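Local coordinates for protein probable thioesterase (Thermus thermophilus, PDB 1Z54) that probably hydrolyses fatty acyl-CoA thioesters, as a hotdog-fold member of the 4-hydroxybenzoyl-CoA thioesterase family, at residues L79-L87 against A116-S127. Numbering follows the deposited sequence.
Sequences LAELSSRAL and ARIPEDIYRALS
L82 meets I118, Y123, L126 and S127 in a worked example of a helix and its lead-in loop packing on the end of a beta hairpin. Its CB points toward the helix, and with CG anti to the backbone N (chi1 172°) the branch point comes 4.1 Å from CE1 of Y123. From there CD1 reaches CD1 of I118 at 4.0 Å, while CD2 lies against the backbone of the helix, 3.6 Å from CA of S127. Cutting L82 back to an alanine removes CG and both methyls, and would probably open a gap between I118, Y123 and L126. CD1 of I118 also packs on CG of L87, and L87 CD2 touches CD1 of L126 at 3.8 Å. The turn is pinned by one nearly straight bond, I118 N to S84 O (2.6 Å, 164° at the hydrogen). A water can bridge the carbonyls of R85 and A116, and CG of R117 sits over one face of the R85 guanidinium, 3.7 Å from CZ. Residues 116-118 thus grip the turn, while helix 120-129 packs on the ends of antiparallel strands 72-82 and 86-95 at one end of the hotdog sheet, where I118 and L87 continue the packing onto strand 98-111.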
loop_
_atom_site.group_PDB
_atom_site.type_symbol
_atom_site.label_atom_id
_atom_site.label_comp_id
_atom_site.label_asym_id
_atom_site.label_seq_id
_atom_site.Cartn_x
_atom_site.Cartn_y
_atom_site.Cartn_z
ATOM N N LEU A 79 25.602 -6.133 -1.311
ATOM C CA LEU A 79 25.578 -6.423 -2.730
ATOM C C LEU A 79 26.258 -7.778 -2.853
ATOM O O LEU A 79 27.486 -7.874 -2.769
ATOM C CB LEU A 79 26.355 -5.352 -3.497
ATOM C CG LEU A 79 26.450 -5.475 -5.017
ATOM C CD1 LEU A 79 25.056 -5.513 -5.619
ATOM C CD2 LEU A 79 27.246 -4.294 -5.573
ATOM N N ALA A 80 25.456 -8.823 -3.037
ATOM C CA ALA A 80 25.980 -10.180 -3.148
ATOM C C ALA A 80 26.553 -10.508 -4.527
ATOM O O ALA A 80 27.505 -11.276 -4.646
ATOM C CB ALA A 80 24.893 -11.188 -2.775
ATOM N N GLU A 81 25.977 -9.922 -5.569
ATOM C CA GLU A 81 26.455 -10.176 -6.923
ATOM C C GLU A 81 26.446 -8.895 -7.748
ATOM O O GLU A 81 25.519 -8.090 -7.655
ATOM C CB GLU A 81 25.585 -11.251 -7.596
ATOM C CG GLU A 81 25.772 -12.658 -7.025
ATOM C CD GLU A 81 24.756 -13.660 -7.557
ATOM O OE1 GLU A 81 24.213 -13.436 -8.661
ATOM O OE2 GLU A 81 24.508 -14.681 -6.876
ATOM N N LEU A 82 27.491 -8.703 -8.548
ATOM C CA LEU A 82 27.598 -7.517 -9.388
ATOM C C LEU A 82 28.260 -7.828 -10.721
ATOM O O LEU A 82 29.425 -8.226 -10.764
ATOM C CB LEU A 82 28.410 -6.429 -8.675
ATOM C CG LEU A 82 28.766 -5.203 -9.534
ATOM C CD1 LEU A 82 27.513 -4.385 -9.767
ATOM C CD2 LEU A 82 29.836 -4.358 -8.847
ATOM N N SER A 83 27.520 -7.650 -11.809
ATOM C CA SER A 83 28.065 -7.882 -13.139
ATOM C C SER A 83 27.925 -6.571 -13.902
ATOM O O SER A 83 27.501 -5.562 -13.335
ATOM C CB SER A 83 27.296 -8.988 -13.862
ATOM O OG SER A 83 25.960 -8.591 -14.140
ATOM N N SER A 84 28.278 -6.580 -15.182
ATOM C CA SER A 84 28.180 -5.370 -15.985
ATOM C C SER A 84 26.731 -4.965 -16.272
ATOM O O SER A 84 26.446 -3.789 -16.477
ATOM C CB SER A 84 28.944 -5.548 -17.302
ATOM O OG SER A 84 28.487 -6.684 -18.024
ATOM N N ARG A 85 25.817 -5.931 -16.263
ATOM C CA ARG A 85 24.415 -5.643 -16.555
ATOM C C ARG A 85 23.429 -6.001 -15.446
ATOM O O ARG A 85 22.234 -5.769 -15.605
ATOM C CB ARG A 85 23.988 -6.377 -17.829
ATOM C CG ARG A 85 24.770 -5.997 -19.075
ATOM C CD ARG A 85 24.693 -7.106 -20.119
ATOM N NE ARG A 85 25.447 -6.796 -21.331
ATOM C CZ ARG A 85 25.106 -5.852 -22.204
ATOM N NH1 ARG A 85 24.017 -5.119 -22.001
ATOM N NH2 ARG A 85 25.852 -5.643 -23.282
ATOM N N ALA A 86 23.913 -6.550 -14.336
ATOM C CA ALA A 86 23.019 -6.958 -13.251
ATOM C C ALA A 86 23.592 -6.835 -11.846
ATOM O O ALA A 86 24.811 -6.768 -11.656
ATOM C CB ALA A 86 22.561 -8.398 -13.480
ATOM N N LEU A 87 22.690 -6.829 -10.863
ATOM C CA LEU A 87 23.059 -6.729 -9.455
ATOM C C LEU A 87 22.145 -7.638 -8.642
ATOM O O LEU A 87 20.993 -7.871 -9.021
ATOM C CB LEU A 87 22.872 -5.307 -8.927
ATOM C CG LEU A 87 23.118 -4.077 -9.794
ATOM C CD1 LEU A 87 22.040 -3.955 -10.863
ATOM C CD2 LEU A 87 23.093 -2.850 -8.895
ATOM N N ALA A 116 20.756 -2.398 -20.340
ATOM C CA ALA A 116 22.112 -2.081 -20.756
ATOM C C ALA A 116 23.102 -2.268 -19.618
ATOM O O ALA A 116 22.722 -2.597 -18.490
ATOM C CB ALA A 116 22.176 -0.653 -21.266
ATOM N N ARG A 117 24.378 -2.065 -19.926
ATOM C CA ARG A 117 25.417 -2.203 -18.918
ATOM C C ARG A 117 25.295 -1.047 -17.933
ATOM O O ARG A 117 24.814 0.034 -18.282
ATOM C CB ARG A 117 26.810 -2.157 -19.555
ATOM C CG ARG A 117 27.035 -3.118 -20.714
ATOM C CD ARG A 117 28.496 -3.092 -21.146
ATOM N NE ARG A 117 29.025 -1.729 -21.205
ATOM C CZ ARG A 117 28.589 -0.782 -22.032
ATOM N NH1 ARG A 117 27.610 -1.037 -22.891
ATOM N NH2 ARG A 117 29.130 0.428 -22.000
ATOM N N ILE A 118 25.721 -1.282 -16.700
ATOM C CA ILE A 118 25.690 -0.249 -15.671
ATOM C C ILE A 118 26.738 0.805 -16.039
ATOM O O ILE A 118 27.899 0.472 -16.262
ATOM C CB ILE A 118 26.051 -0.837 -14.297
ATOM C CG1 ILE A 118 25.011 -1.886 -13.898
ATOM C CG2 ILE A 118 26.163 0.271 -13.268
ATOM C CD1 ILE A 118 25.362 -2.662 -12.655
ATOM N N PRO A 119 26.337 2.085 -16.124
ATOM C CA PRO A 119 27.311 3.128 -16.468
ATOM C C PRO A 119 28.576 3.051 -15.605
ATOM O O PRO A 119 28.512 2.749 -14.415
ATOM C CB PRO A 119 26.520 4.432 -16.272
ATOM C CG PRO A 119 25.345 4.032 -15.406
ATOM C CD PRO A 119 25.001 2.662 -15.911
ATOM N N GLU A 120 29.719 3.331 -16.227
ATOM C CA GLU A 120 31.022 3.269 -15.570
ATOM C C GLU A 120 31.150 3.831 -14.161
ATOM O O GLU A 120 31.582 3.125 -13.251
ATOM C CB GLU A 120 32.077 3.923 -16.460
ATOM C CG GLU A 120 32.300 3.195 -17.768
ATOM C CD GLU A 120 32.591 1.721 -17.565
ATOM O OE1 GLU A 120 33.400 1.395 -16.664
ATOM O OE2 GLU A 120 32.015 0.892 -18.305
ATOM N N ASP A 121 30.790 5.094 -13.971
ATOM C CA ASP A 121 30.916 5.702 -12.653
ATOM C C ASP A 121 30.115 4.979 -11.574
ATOM O O ASP A 121 30.546 4.909 -10.423
ATOM C CB ASP A 121 30.511 7.180 -12.692
ATOM C CG ASP A 121 29.030 7.378 -12.949
ATOM O OD1 ASP A 121 28.498 8.435 -12.545
ATOM O OD2 ASP A 121 28.400 6.492 -13.563
ATOM N N ILE A 122 28.957 4.438 -11.935
ATOM C CA ILE A 122 28.137 3.718 -10.967
ATOM C C ILE A 122 28.716 2.320 -10.737
ATOM O O ILE A 122 28.709 1.798 -9.610
ATOM C CB ILE A 122 26.680 3.585 -11.460
ATOM C CG1 ILE A 122 26.040 4.974 -11.549
ATOM C CG2 ILE A 122 25.892 2.670 -10.526
ATOM C CD1 ILE A 122 24.625 4.979 -12.148
ATOM N N TYR A 123 29.203 1.715 -11.816
ATOM C CA TYR A 123 29.794 0.385 -11.740
ATOM C C TYR A 123 31.009 0.438 -10.822
ATOM O O TYR A 123 31.166 -0.384 -9.923
ATOM C CB TYR A 123 30.223 -0.087 -13.134
ATOM C CG TYR A 123 30.894 -1.445 -13.123
ATOM C CD1 TYR A 123 30.149 -2.614 -12.962
ATOM C CD2 TYR A 123 32.284 -1.556 -13.217
ATOM C CE1 TYR A 123 30.769 -3.860 -12.889
ATOM C CE2 TYR A 123 32.913 -2.797 -13.148
ATOM C CZ TYR A 123 32.150 -3.942 -12.983
ATOM O OH TYR A 123 32.772 -5.167 -12.903
ATOM N N ARG A 124 31.858 1.427 -11.059
ATOM C CA ARG A 124 33.073 1.626 -10.283
ATOM C C ARG A 124 32.789 1.734 -8.781
ATOM O O ARG A 124 33.431 1.062 -7.963
ATOM C CB ARG A 124 33.768 2.889 -10.797
ATOM C CG ARG A 124 35.133 3.180 -10.222
ATOM C CD ARG A 124 35.787 4.275 -11.047
ATOM N NE ARG A 124 34.951 5.472 -11.109
ATOM C CZ ARG A 124 35.061 6.416 -12.041
ATOM N NH1 ARG A 124 34.257 7.471 -12.013
ATOM N NH2 ARG A 124 35.964 6.302 -13.007
ATOM N N ALA A 125 31.812 2.562 -8.418
ATOM C CA ALA A 125 31.463 2.751 -7.013
ATOM C C ALA A 125 30.884 1.481 -6.374
ATOM O O ALA A 125 31.223 1.134 -5.233
ATOM C CB ALA A 125 30.476 3.906 -6.879
ATOM N N LEU A 126 30.015 0.793 -7.108
ATOM C CA LEU A 126 29.402 -0.428 -6.604
ATOM C C LEU A 126 30.454 -1.524 -6.443
ATOM O O LEU A 126 30.384 -2.332 -5.515
ATOM C CB LEU A 126 28.292 -0.903 -7.556
ATOM C CG LEU A 126 27.044 -0.012 -7.669
ATOM C CD1 LEU A 126 26.109 -0.548 -8.739
ATOM C CD2 LEU A 126 26.327 0.044 -6.323
ATOM N N SER A 127 31.428 -1.548 -7.344
ATOM C CA SER A 127 32.478 -2.564 -7.293
ATOM C C SER A 127 33.173 -2.583 -5.940
ATOM O O SER A 127 33.507 -3.647 -5.421
ATOM C CB SER A 127 33.519 -2.327 -8.392
ATOM O OG SER A 127 33.018 -2.684 -9.669
HETATM O O HOH W 1 21.030 -4.832 -17.779
#